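Local structure of glutamate--LysW ligase ArgX (Sulfolobus tokodaii, 3VPB) at residues Thr90-Leu94 against Val248-Asn252; Lys87-Tyr91 against Ala163-Gln167; Lys93-Ile99 against Lys224-Val229; Arg175-Ala181 against Val234-Glu240. The protein probably joins glutamate through its amino group to the gamma-carboxyl of the C-terminal glutamate of the carrier protein LysW, spending ATP, in arginine biosynthesis. All blocks are in the same frame, centred on the assembly; numbering follows the deposited sequence.

Interaction 1: residues Thr90-Leu94 against Val248-Asn252; sequences TYSKL and VNELN. With ZN (zinc ion), chain O; MG (magnesium ion), chain N; ADP (adenosine-5'-diphosphate), chain L.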
# COMPACT_ATOMS: atom_id res chain seq x y z
N THR B 90 23.97 -0.68 6.58
CA THR B 90 24.88 0.16 7.37
C THR B 90 25.41 -0.63 8.56
O THR B 90 26.62 -0.69 8.79
CB THR B 90 24.18 1.44 7.86
OG1 THR B 90 23.89 2.28 6.74
CG2 THR B 90 25.05 2.21 8.84
N TYR B 91 24.51 -1.24 9.34
CA TYR B 91 24.95 -2.01 10.52
C TYR B 91 25.86 -3.15 10.09
O TYR B 91 26.86 -3.44 10.77
CB TYR B 91 23.75 -2.58 11.30
CG TYR B 91 22.96 -1.56 12.10
CD1 TYR B 91 21.57 -1.67 12.18
CD2 TYR B 91 23.58 -0.52 12.80
CE1 TYR B 91 20.81 -0.76 12.91
CE2 TYR B 91 22.84 0.40 13.53
CZ TYR B 91 21.46 0.27 13.59
OH TYR B 91 20.74 1.16 14.33
N SER B 92 25.56 -3.81 8.96
CA SER B 92 26.46 -4.88 8.48
C SER B 92 27.93 -4.43 8.33
O SER B 92 28.85 -5.09 8.84
CB SER B 92 25.98 -5.47 7.14
OG SER B 92 26.72 -6.63 6.82
N LYS B 93 28.13 -3.32 7.61
CA LYS B 93 29.47 -2.78 7.33
C LYS B 93 30.13 -2.33 8.63
O LYS B 93 31.30 -2.65 8.89
CB LYS B 93 29.43 -1.61 6.35
CG LYS B 93 29.12 -1.95 4.90
CD LYS B 93 30.07 -2.98 4.30
CE LYS B 93 29.77 -3.23 2.80
NZ LYS B 93 28.54 -4.03 2.57
N LEU B 94 29.37 -1.61 9.45
CA LEU B 94 29.93 -1.09 10.71
C LEU B 94 30.32 -2.23 11.66
O LEU B 94 31.44 -2.26 12.20
CB LEU B 94 28.92 -0.15 11.40
CG LEU B 94 28.61 1.15 10.64
CD1 LEU B 94 27.57 1.98 11.40
CD2 LEU B 94 29.85 1.97 10.36
N VAL B 248 27.19 3.86 17.39
CA VAL B 248 26.67 4.44 16.14
C VAL B 248 25.31 3.83 15.82
O VAL B 248 25.18 2.60 15.72
CB VAL B 248 27.65 4.27 14.95
CG1 VAL B 248 27.07 4.92 13.69
CG2 VAL B 248 28.99 4.88 15.30
N ASN B 249 24.31 4.69 15.69
CA ASN B 249 22.96 4.28 15.40
C ASN B 249 22.62 4.27 13.91
O ASN B 249 21.93 3.37 13.43
CB ASN B 249 22.01 5.19 16.16
CG ASN B 249 20.58 4.73 16.11
OD1 ASN B 249 20.29 3.53 16.07
ND2 ASN B 249 19.66 5.68 16.13
N GLU B 250 23.04 5.30 13.18
CA GLU B 250 22.82 5.32 11.72
C GLU B 250 23.67 6.37 11.05
O GLU B 250 24.27 7.21 11.72
CB GLU B 250 21.35 5.56 11.37
CG GLU B 250 20.84 6.95 11.75
CD GLU B 250 19.67 7.38 10.89
OE1 GLU B 250 19.01 8.40 11.25
OE2 GLU B 250 19.44 6.73 9.84
N LEU B 251 23.70 6.32 9.72
CA LEU B 251 24.27 7.39 8.91
C LEU B 251 23.23 7.83 7.92
O LEU B 251 22.33 7.06 7.61
CB LEU B 251 25.53 6.92 8.18
CG LEU B 251 26.78 6.82 9.07
CD1 LEU B 251 26.91 5.44 9.69
CD2 LEU B 251 28.04 7.19 8.32
N ASN B 252 23.31 9.06 7.43
CA ASN B 252 22.32 9.53 6.47
C ASN B 252 22.99 10.15 5.25
O ASN B 252 23.94 10.92 5.39
CB ASN B 252 21.38 10.53 7.13
CG ASN B 252 20.67 9.94 8.37
OD1 ASN B 252 19.64 9.28 8.24
ND2 ASN B 252 21.21 10.21 9.56
ZN ZN O . 17.82 8.46 9.48
MG MG N . 18.15 9.34 12.90
PB ADP L . 15.70 7.76 11.67
O1B ADP L . 16.46 7.43 10.44
O2B ADP L . 16.11 9.04 12.38
O3B ADP L . 14.21 7.63 11.57
PA ADP L . 16.95 6.54 14.00
O1A ADP L . 17.40 5.09 14.14
O2A ADP L . 17.91 7.71 13.98
O3A ADP L . 16.03 6.54 12.67
O5' ADP L . 15.88 6.77 15.18
C5' ADP L . 15.24 8.02 15.43
C4' ADP L . 15.33 8.36 16.91
O4' ADP L . 14.83 7.25 17.67
C3' ADP L . 16.80 8.52 17.34
O3' ADP L . 17.22 9.88 17.20
C2' ADP L . 16.76 8.09 18.79
O2' ADP L . 16.31 9.17 19.61
C1' ADP L . 15.69 7.04 18.79
N9 ADP L . 16.29 5.69 18.67
C8 ADP L . 16.39 4.93 17.55
N7 ADP L . 16.95 3.75 17.87
C5 ADP L . 17.18 3.76 19.20
C6 ADP L . 17.78 2.84 20.18
N6 ADP L . 18.20 1.62 19.79
N1 ADP L . 17.80 3.22 21.49
C2 ADP L . 17.37 4.41 21.91
N3 ADP L . 16.84 5.32 21.04
C4 ADP L . 16.75 5.03 19.71
O HOH W 1 22.18 4.07 8.40
O HOH W 2 17.52 10.56 14.53
O HOH W 3 17.20 7.86 7.57
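Leu94 brings a single methyl, CD1, against two residues of strand 245-252, meeting Val248 CG1 at 3.8 Å and Leu251 CD1 at 3.9 Å. Beside it, Thr90 adds CG2, the branch anti to its backbone N, to the same Leu251 methyl. This apolar corner is the tight part of the contact. The looser part lies at the other branch of Thr90, where OG1, already bonded to Val83 O, reaches the strand through a water that also accepts from Leu251 N. Nearer the nucleotide, the Tyr91 ring turns an edge to Val248 O, a buried carbonyl with no hydrogen-bond partner in the model. Its hydroxyl makes a weak bond to Asn249 O (2.7 Å) and a sounder one with Gln167. Asn249 and Glu250 both face Asp237 in a classic beta bulge, and both reach the active site. Asn249 ND2 bonds weakly to ADP O1A while its OD1 takes Lys127. Glu250 OE1 bridges the two metals, 2.1 Å from magnesium and 2.1 Å from zinc, and Asn252 OD1 lies 2.4 Å from zinc. Since Glu250 and Asn252 form the second magnesium site of the enzyme, zinc probably stands in for that ion here.

Interaction 2: residues Lys87-Tyr91 against Ala163-Gln167; sequences KILTY and AHIVQ. With ADP (adenosine-5'-diphosphate), chain L.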
# COMPACT_ATOMS: atom_id res chain seq x y z
N LYS B 87 19.44 0.87 6.99
CA LYS B 87 20.04 0.64 8.31
C LYS B 87 20.65 -0.74 8.47
O LYS B 87 21.69 -0.86 9.12
CB LYS B 87 19.05 0.92 9.43
CG LYS B 87 18.68 2.40 9.53
CD LYS B 87 17.94 2.68 10.83
CE LYS B 87 17.67 4.19 10.97
NZ LYS B 87 16.60 4.60 10.00
N ILE B 88 20.07 -1.77 7.85
CA ILE B 88 20.65 -3.13 7.96
C ILE B 88 21.99 -3.21 7.22
O ILE B 88 22.96 -3.78 7.74
CB ILE B 88 19.66 -4.24 7.50
CG1 ILE B 88 18.47 -4.30 8.47
CG2 ILE B 88 20.39 -5.63 7.35
CD1 ILE B 88 17.28 -5.11 7.96
N LEU B 89 22.04 -2.62 6.03
CA LEU B 89 23.29 -2.60 5.25
C LEU B 89 24.38 -1.79 5.97
O LEU B 89 25.56 -2.17 5.96
CB LEU B 89 23.04 -2.06 3.84
CG LEU B 89 21.99 -2.83 3.02
CD1 LEU B 89 22.05 -2.28 1.64
CD2 LEU B 89 22.25 -4.35 3.04
N THR B 90 23.97 -0.68 6.58
CA THR B 90 24.88 0.16 7.37
C THR B 90 25.41 -0.63 8.56
O THR B 90 26.62 -0.69 8.79
CB THR B 90 24.18 1.44 7.86
OG1 THR B 90 23.89 2.28 6.74
CG2 THR B 90 25.05 2.21 8.84
N TYR B 91 24.51 -1.24 9.34
CA TYR B 91 24.95 -2.01 10.52
C TYR B 91 25.86 -3.15 10.09
O TYR B 91 26.86 -3.44 10.77
CB TYR B 91 23.75 -2.58 11.30
CG TYR B 91 22.96 -1.56 12.10
CD1 TYR B 91 21.57 -1.67 12.18
CD2 TYR B 91 23.58 -0.52 12.80
CE1 TYR B 91 20.81 -0.76 12.91
CE2 TYR B 91 22.84 0.40 13.53
CZ TYR B 91 21.46 0.27 13.59
OH TYR B 91 20.74 1.16 14.33
N ALA B 163 10.74 -5.69 7.36
CA ALA B 163 11.93 -6.20 8.00
C ALA B 163 12.07 -5.46 9.34
O ALA B 163 11.96 -4.24 9.38
CB ALA B 163 13.15 -5.95 7.13
N HIS B 164 12.30 -6.19 10.42
CA HIS B 164 12.38 -5.58 11.74
C HIS B 164 13.82 -5.57 12.22
O HIS B 164 14.43 -6.64 12.31
CB HIS B 164 11.61 -6.40 12.76
CG HIS B 164 10.14 -6.52 12.48
ND1 HIS B 164 9.18 -5.95 13.29
CD2 HIS B 164 9.46 -7.23 11.54
CE1 HIS B 164 7.98 -6.27 12.85
NE2 HIS B 164 8.12 -7.03 11.77
N ILE B 165 14.29 -4.39 12.62
CA ILE B 165 15.55 -4.28 13.36
C ILE B 165 15.17 -4.18 14.84
O ILE B 165 14.63 -3.16 15.26
CB ILE B 165 16.38 -3.06 12.96
CG1 ILE B 165 16.59 -3.04 11.43
CG2 ILE B 165 17.73 -3.08 13.71
CD1 ILE B 165 17.29 -1.74 10.93
N VAL B 166 15.43 -5.23 15.59
CA VAL B 166 15.02 -5.32 16.98
C VAL B 166 16.27 -5.10 17.82
O VAL B 166 17.18 -5.92 17.78
CB VAL B 166 14.45 -6.71 17.27
CG1 VAL B 166 14.09 -6.86 18.76
CG2 VAL B 166 13.24 -7.01 16.34
N GLN B 167 16.31 -4.03 18.61
CA GLN B 167 17.58 -3.72 19.28
C GLN B 167 17.43 -3.19 20.68
O GLN B 167 16.34 -2.81 21.13
CB GLN B 167 18.44 -2.77 18.42
CG GLN B 167 17.70 -1.69 17.70
CD GLN B 167 18.58 -0.62 17.04
OE1 GLN B 167 18.31 0.55 17.24
NE2 GLN B 167 19.60 -1.01 16.23
PB ADP L . 15.70 7.76 11.67
O1B ADP L . 16.46 7.43 10.44
O2B ADP L . 16.11 9.04 12.38
O3B ADP L . 14.21 7.63 11.57
PA ADP L . 16.95 6.54 14.00
O1A ADP L . 17.40 5.09 14.14
O2A ADP L . 17.91 7.71 13.98
O3A ADP L . 16.03 6.54 12.67
O5' ADP L . 15.88 6.77 15.18
C5' ADP L . 15.24 8.02 15.43
C4' ADP L . 15.33 8.36 16.91
O4' ADP L . 14.83 7.25 17.67
C3' ADP L . 16.80 8.52 17.34
O3' ADP L . 17.22 9.88 17.20
C2' ADP L . 16.76 8.09 18.79
O2' ADP L . 16.31 9.17 19.61
C1' ADP L . 15.69 7.04 18.79
N9 ADP L . 16.29 5.69 18.67
C8 ADP L . 16.39 4.93 17.55
N7 ADP L . 16.95 3.75 17.87
C5 ADP L . 17.18 3.76 19.20
C6 ADP L . 17.78 2.84 20.18
N6 ADP L . 18.20 1.62 19.79
N1 ADP L . 17.80 3.22 21.49
C2 ADP L . 17.37 4.41 21.91
N3 ADP L . 16.84 5.32 21.04
C4 ADP L . 16.75 5.03 19.71
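Tyr91 OH is gripped by several groups, the soundest bond coming from Gln167 NE2 at 3.1 Å with an N-H...O angle of 159°. The hydroxyl lies slightly off the amide plane, and Lys127 NZ adds a weak bond. The other end of the same amide reads the base: ADP N6 donates to Gln167 OE1 over 2.8 Å, nearly straight at 164°. Gln167 gets there with CG between the backbone N and the carbonyl carbon (chi1 39°) and the chain extended beyond, and Ser104 OG and Lys127 NZ also help hold its amide. A leucine here would probably leave the adenine amino group without its acceptor and the tyrosine hydroxyl without its main donor. Helix 87-96 packs on strand 164-168 of a four-stranded antiparallel sheet, part of the ATP-grasp fold, in which two lobes enclose the nucleotide. Ile165 fills the space between helix and strand: its CD1 lies 3.5 Å from Lys87 CB, its CG1 lies 3.7 Å from Ile88 CG1, the two side chains sliding past each other in opposite directions, and its CG2 meets Tyr91 CE1 obliquely. Beyond CB, the Lys87 chain leads away from the strand, bending at its last torsion, to place NZ 2.9 Å from ADP O1B, with a weak second bond to O3A. At the far end, Ile88 and Ala163 both pack on Tyr62 of the second subunit.

Interaction 3: residues Lys93-Ile99 against Lys224-Val229; sequences KLYREGI and KAVSIV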
# COMPACT_ATOMS: atom_id res chain seq x y z
N LYS B 93 28.13 -3.32 7.61
CA LYS B 93 29.47 -2.78 7.33
C LYS B 93 30.13 -2.33 8.63
O LYS B 93 31.30 -2.65 8.89
CB LYS B 93 29.43 -1.61 6.35
CG LYS B 93 29.12 -1.95 4.90
CD LYS B 93 30.07 -2.98 4.30
CE LYS B 93 29.77 -3.23 2.80
NZ LYS B 93 28.54 -4.03 2.57
N LEU B 94 29.37 -1.61 9.45
CA LEU B 94 29.93 -1.09 10.71
C LEU B 94 30.32 -2.23 11.66
O LEU B 94 31.44 -2.26 12.20
CB LEU B 94 28.92 -0.15 11.40
CG LEU B 94 28.61 1.15 10.64
CD1 LEU B 94 27.57 1.98 11.40
CD2 LEU B 94 29.85 1.97 10.36
N TYR B 95 29.41 -3.18 11.82
CA TYR B 95 29.63 -4.29 12.74
C TYR B 95 30.87 -5.06 12.35
O TYR B 95 31.68 -5.39 13.20
CB TYR B 95 28.42 -5.23 12.84
CG TYR B 95 28.63 -6.32 13.87
CD1 TYR B 95 28.39 -6.08 15.22
CD2 TYR B 95 29.12 -7.58 13.49
CE1 TYR B 95 28.61 -7.09 16.18
CE2 TYR B 95 29.36 -8.58 14.43
CZ TYR B 95 29.10 -8.32 15.76
OH TYR B 95 29.34 -9.32 16.67
N ARG B 96 30.97 -5.38 11.06
CA ARG B 96 32.08 -6.13 10.53
C ARG B 96 33.44 -5.52 10.84
O ARG B 96 34.43 -6.24 11.01
CB ARG B 96 31.91 -6.22 9.02
CG ARG B 96 31.54 -7.58 8.58
CD ARG B 96 32.80 -8.38 8.40
NE ARG B 96 33.63 -7.77 7.37
CZ ARG B 96 34.93 -8.02 7.21
NH1 ARG B 96 35.57 -8.86 8.03
NH2 ARG B 96 35.59 -7.40 6.25
N GLU B 97 33.49 -4.19 10.89
CA GLU B 97 34.75 -3.47 11.09
C GLU B 97 34.97 -3.04 12.55
O GLU B 97 35.90 -2.29 12.84
CB GLU B 97 34.81 -2.25 10.20
CG GLU B 97 34.42 -2.47 8.76
CD GLU B 97 35.54 -3.00 7.90
OE1 GLU B 97 35.89 -4.19 8.04
OE2 GLU B 97 36.06 -2.22 7.07
N GLY B 98 34.13 -3.52 13.46
CA GLY B 98 34.33 -3.28 14.89
C GLY B 98 33.87 -1.91 15.40
O GLY B 98 34.31 -1.46 16.46
N ILE B 99 32.99 -1.24 14.65
CA ILE B 99 32.33 -0.05 15.15
C ILE B 99 31.16 -0.49 16.01
O ILE B 99 30.40 -1.36 15.62
CB ILE B 99 31.87 0.86 14.00
CG1 ILE B 99 33.07 1.57 13.39
CG2 ILE B 99 30.81 1.86 14.46
CD1 ILE B 99 33.61 2.71 14.24
N LYS B 224 35.93 6.99 11.79
CA LYS B 224 36.03 5.59 11.39
C LYS B 224 34.74 5.12 10.69
O LYS B 224 34.80 4.47 9.63
CB LYS B 224 36.36 4.73 12.61
CG LYS B 224 36.49 3.23 12.31
CD LYS B 224 37.73 2.94 11.48
CE LYS B 224 37.61 1.62 10.72
NZ LYS B 224 38.69 1.52 9.67
N ALA B 225 33.60 5.48 11.26
CA ALA B 225 32.28 5.08 10.71
C ALA B 225 32.08 5.58 9.27
O ALA B 225 31.72 4.82 8.35
CB ALA B 225 31.17 5.57 11.63
N VAL B 226 32.37 6.86 9.07
CA VAL B 226 32.28 7.47 7.74
C VAL B 226 33.28 6.90 6.73
O VAL B 226 32.99 6.83 5.53
CB VAL B 226 32.45 9.00 7.83
CG1 VAL B 226 32.34 9.62 6.45
CG2 VAL B 226 31.39 9.59 8.76
N SER B 227 34.47 6.53 7.21
CA SER B 227 35.48 5.96 6.34
C SER B 227 35.08 4.57 5.89
O SER B 227 35.38 4.17 4.77
CB SER B 227 36.84 5.92 7.02
OG SER B 227 37.29 7.23 7.30
N ILE B 228 34.41 3.83 6.77
CA ILE B 228 33.93 2.49 6.41
C ILE B 228 32.93 2.55 5.26
O ILE B 228 32.98 1.74 4.34
CB ILE B 228 33.33 1.76 7.64
CG1 ILE B 228 34.45 1.32 8.59
CG2 ILE B 228 32.50 0.53 7.23
CD1 ILE B 228 33.94 1.11 10.01
N VAL B 229 32.02 3.53 5.32
CA VAL B 229 30.94 3.61 4.33
C VAL B 229 31.29 4.49 3.13
O VAL B 229 30.57 4.49 2.14
CB VAL B 229 29.59 4.07 4.96
CG1 VAL B 229 29.17 3.17 6.11
CG2 VAL B 229 29.68 5.51 5.40
O HOH W 4 38.30 -0.84 8.89
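Ile228 lies under the end of helix 87-96, its CD1 wedged between Glu97 CB and Ile99 CG1, 3.5 Å from each. The isoleucine runs past both side chains in the opposite direction. Its CG1 stands anti to the carbonyl carbon (chi1 -74°), which puts CG2 anti to the backbone N and against Lys93, 3.8 Å from Lys93 CB. With an alanine in its place, Glu97 and Ile99 would probably lose the surface they rest on, and a gap would open at the helix end. Further along, Ile99 CD1 crosses the aliphatic part of Lys224, 3.5 Å from CG, while Leu94 CD2 covers Ala225 CB at 4.0 Å. No direct hydrogen bond spans the segments. The turn that brings Ile99 into place is a Schellman motif: Gly98, with positive phi, is its C-prime residue, Ile99 N bonds to Leu94 O, and Gly98 N to Tyr95 O. Helix 87-96 packs against helix 216-229, and both lie against strand 245-252, where Ile99, just past the first helix, meets Val248 and Val229 meets Leu251. Val226 faces the adjacent strand 233-241, while Lys93 and Tyr95 touch the second subunit.

Interaction 4: residues Arg175-Ala181 against Val234-Glu240; sequences RDIRCIA and VSIDILE. With MG (magnesium ion), chain N; ADP (adenosine-5'-diphosphate), chain L; GLU (glutamic acid), chain M; SO4 (sulfate ion), chain P.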
# COMPACT_ATOMS: atom_id res chain seq x y z
N ARG B 175 18.90 12.74 24.96
CA ARG B 175 19.36 13.33 23.70
C ARG B 175 20.04 12.26 22.86
O ARG B 175 20.37 11.19 23.36
CB ARG B 175 20.40 14.43 23.96
CG ARG B 175 21.72 13.81 24.43
CD ARG B 175 22.61 14.76 25.09
NE ARG B 175 23.96 14.19 25.29
CZ ARG B 175 24.98 14.89 25.74
NH1 ARG B 175 24.79 16.18 26.00
NH2 ARG B 175 26.19 14.34 25.92
N ASP B 176 20.26 12.55 21.59
CA ASP B 176 21.28 11.83 20.87
C ASP B 176 22.27 12.82 20.25
O ASP B 176 22.12 14.03 20.40
CB ASP B 176 20.70 10.78 19.91
CG ASP B 176 20.07 11.38 18.66
OD1 ASP B 176 19.69 10.57 17.79
OD2 ASP B 176 19.98 12.64 18.54
N ILE B 177 23.32 12.31 19.62
CA ILE B 177 24.32 13.17 19.05
C ILE B 177 24.25 13.07 17.53
O ILE B 177 24.15 11.99 16.97
CB ILE B 177 25.70 12.81 19.57
CG1 ILE B 177 25.74 13.03 21.10
CG2 ILE B 177 26.79 13.64 18.88
CD1 ILE B 177 27.01 12.38 21.77
N ARG B 178 24.26 14.22 16.87
CA ARG B 178 24.27 14.29 15.42
C ARG B 178 25.58 14.98 15.01
O ARG B 178 25.87 16.08 15.47
CB ARG B 178 23.03 15.07 14.97
CG ARG B 178 23.09 15.65 13.56
CD ARG B 178 23.42 14.60 12.51
NE ARG B 178 22.36 13.62 12.27
CZ ARG B 178 21.30 13.84 11.48
NH1 ARG B 178 21.14 15.01 10.86
NH2 ARG B 178 20.40 12.88 11.31
N CYS B 179 26.36 14.31 14.17
CA CYS B 179 27.57 14.88 13.56
C CYS B 179 27.42 14.93 12.04
O CYS B 179 26.57 14.22 11.46
CB CYS B 179 28.78 14.03 13.93
SG CYS B 179 28.91 13.81 15.73
N ILE B 180 28.26 15.75 11.40
CA ILE B 180 28.31 15.84 9.95
C ILE B 180 29.79 15.72 9.57
O ILE B 180 30.66 16.25 10.26
CB ILE B 180 27.76 17.18 9.44
CG1 ILE B 180 26.23 17.21 9.63
CG2 ILE B 180 28.10 17.37 7.92
CD1 ILE B 180 25.50 18.45 9.07
N ALA B 181 30.04 14.99 8.50
CA ALA B 181 31.39 14.84 7.95
C ALA B 181 31.36 15.22 6.47
O ALA B 181 30.40 14.91 5.74
CB ALA B 181 31.89 13.43 8.13
N VAL B 234 27.92 13.37 4.70
CA VAL B 234 26.95 12.52 5.39
C VAL B 234 26.73 12.96 6.83
O VAL B 234 27.61 13.62 7.43
CB VAL B 234 27.36 11.02 5.40
CG1 VAL B 234 27.31 10.39 3.98
CG2 VAL B 234 28.74 10.85 6.05
N SER B 235 25.58 12.61 7.38
CA SER B 235 25.38 12.80 8.81
C SER B 235 25.46 11.46 9.53
O SER B 235 25.33 10.37 8.92
CB SER B 235 24.06 13.53 9.12
OG SER B 235 22.97 12.74 8.73
N ILE B 236 25.74 11.54 10.83
CA ILE B 236 25.88 10.36 11.65
C ILE B 236 25.10 10.60 12.94
O ILE B 236 25.19 11.70 13.54
CB ILE B 236 27.36 10.08 12.03
CG1 ILE B 236 28.30 10.19 10.82
CG2 ILE B 236 27.51 8.68 12.65
CD1 ILE B 236 28.76 11.64 10.40
N ASP B 237 24.34 9.59 13.35
CA ASP B 237 23.60 9.61 14.61
C ASP B 237 24.34 8.71 15.59
O ASP B 237 24.64 7.54 15.30
CB ASP B 237 22.17 9.05 14.46
CG ASP B 237 21.24 9.90 13.60
OD1 ASP B 237 21.69 10.71 12.77
OD2 ASP B 237 19.99 9.74 13.75
N ILE B 238 24.61 9.26 16.78
CA ILE B 238 25.26 8.48 17.84
C ILE B 238 24.44 8.50 19.15
O ILE B 238 23.85 9.51 19.52
CB ILE B 238 26.71 8.99 18.06
CG1 ILE B 238 27.57 8.52 16.88
CG2 ILE B 238 27.28 8.50 19.42
CD1 ILE B 238 28.90 9.23 16.76
N LEU B 239 24.37 7.33 19.79
CA LEU B 239 23.71 7.16 21.07
C LEU B 239 24.76 6.94 22.14
O LEU B 239 25.87 6.44 21.86
CB LEU B 239 22.76 5.95 21.05
CG LEU B 239 21.60 6.06 20.06
CD1 LEU B 239 21.02 4.68 19.78
CD2 LEU B 239 20.59 7.04 20.62
N GLU B 240 24.42 7.30 23.38
CA GLU B 240 25.39 7.20 24.49
C GLU B 240 24.91 6.13 25.45
O GLU B 240 23.82 6.26 26.04
CB GLU B 240 25.53 8.54 25.21
CG GLU B 240 26.06 9.64 24.29
CD GLU B 240 25.73 11.03 24.80
OE1 GLU B 240 24.57 11.48 24.66
OE2 GLU B 240 26.64 11.70 25.32
MG MG N . 18.15 9.34 12.90
PB ADP L . 15.70 7.76 11.67
O1B ADP L . 16.46 7.43 10.44
O2B ADP L . 16.11 9.04 12.38
O3B ADP L . 14.21 7.63 11.57
PA ADP L . 16.95 6.54 14.00
O1A ADP L . 17.40 5.09 14.14
O2A ADP L . 17.91 7.71 13.98
O3A ADP L . 16.03 6.54 12.67
O5' ADP L . 15.88 6.77 15.18
C5' ADP L . 15.24 8.02 15.43
C4' ADP L . 15.33 8.36 16.91
O4' ADP L . 14.83 7.25 17.67
C3' ADP L . 16.80 8.52 17.34
O3' ADP L . 17.22 9.88 17.20
C2' ADP L . 16.76 8.09 18.79
O2' ADP L . 16.31 9.17 19.61
C1' ADP L . 15.69 7.04 18.79
N9 ADP L . 16.29 5.69 18.67
C8 ADP L . 16.39 4.93 17.55
N7 ADP L . 16.95 3.75 17.87
C5 ADP L . 17.18 3.76 19.20
C6 ADP L . 17.78 2.84 20.18
N6 ADP L . 18.20 1.62 19.79
N1 ADP L . 17.80 3.22 21.49
C2 ADP L . 17.37 4.41 21.91
N3 ADP L . 16.84 5.32 21.04
C4 ADP L . 16.75 5.03 19.71
N GLU M . 16.77 14.92 9.88
CA GLU M . 17.43 15.49 11.09
C GLU M . 16.45 15.50 12.24
O GLU M . 16.90 15.41 13.40
CB GLU M . 17.92 16.93 10.82
CG GLU M . 18.80 17.49 11.92
CD GLU M . 19.29 18.91 11.63
OE1 GLU M . 18.50 19.73 11.08
OE2 GLU M . 20.47 19.20 11.99
OXT GLU M . 15.22 15.62 12.05
S SO4 P . 17.29 11.50 10.52
O1 SO4 P . 16.96 10.35 9.68
O2 SO4 P . 16.08 12.27 10.73
O3 SO4 P . 17.92 11.15 11.82
O4 SO4 P . 18.19 12.38 9.78
O HOH W 5 22.52 9.85 24.04
O HOH W 6 19.87 8.30 16.50
O HOH W 2 17.52 10.56 14.53
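The guanidinium of Arg178 carries Ser235 OG over the centre of one face, 3.4 Å from CZ, and is bonded along its edge. There NE and NH2 both grip one oxygen, Asp237 OD1, at 3.0 and 2.9 Å, with the two planes 37° apart. NH2 also donates to sulfate O4 over 2.7 Å, and NH1 forms a salt bridge with Glu56 of the LysW chain, whose carboxylate also takes Ser235 OG. Two bends in the Arg178 chain, at chi2 and chi3, curl the group back over its neighbour strand. Arg175 contrasts: its NE and NH2 meet Glu240 OE1 and OE2 one to one, at 2.8 and 2.7 Å, on their syn lone pairs, the planes only 9° apart. Asp237 turns its second oxygen to magnesium, 2.1 Å from OD2. Asp176 OD1 accepts from the ribose O3' at 2.6 Å, and Leu239 CD1 packs on the adenine. The backbones form an antiparallel pair, Ile177 with Ile238, Cys179 with Ile236 and Ala181 with Val234 hydrogen-bonded. One face of this central pair, with Arg178 and Asp237, lines the active site of the ATP-grasp fold. On the face with Ile177, Cys179, Ile236 and Ile238, helix 216-229 packs through Leu218 and Val222, and Cys179 is disulfide-linked to Cys189. Strand 185-193 flanks the pair beside 175-182, and strand 245-252 beside 233-241.

Overall arrangement
Helix 87-96 is the common element of interactions 1, 2 and 3, and it packs against strands of two antiparallel sheets, beside the nucleotide. Interactions 1 and 3 have centres about 7 Å apart and merge through packing of Val248 on Ile99 and Leu251 on Val229. Interactions 1 and 2 share Tyr91 and meet again at the phosphates, where Lys87 NZ and Glu250 OE2 form a 3.6 Å salt bridge. Interaction 4 continues the sheet of interaction 1, with Glu250 O 2.9 Å from Asp237 N, and both contribute a carboxylate to magnesium. The centres of interactions 2 and 4 lie about 17 Å apart without touching, yet both hold ADP. Val226 connects interaction 3 to the sheet of interaction 4.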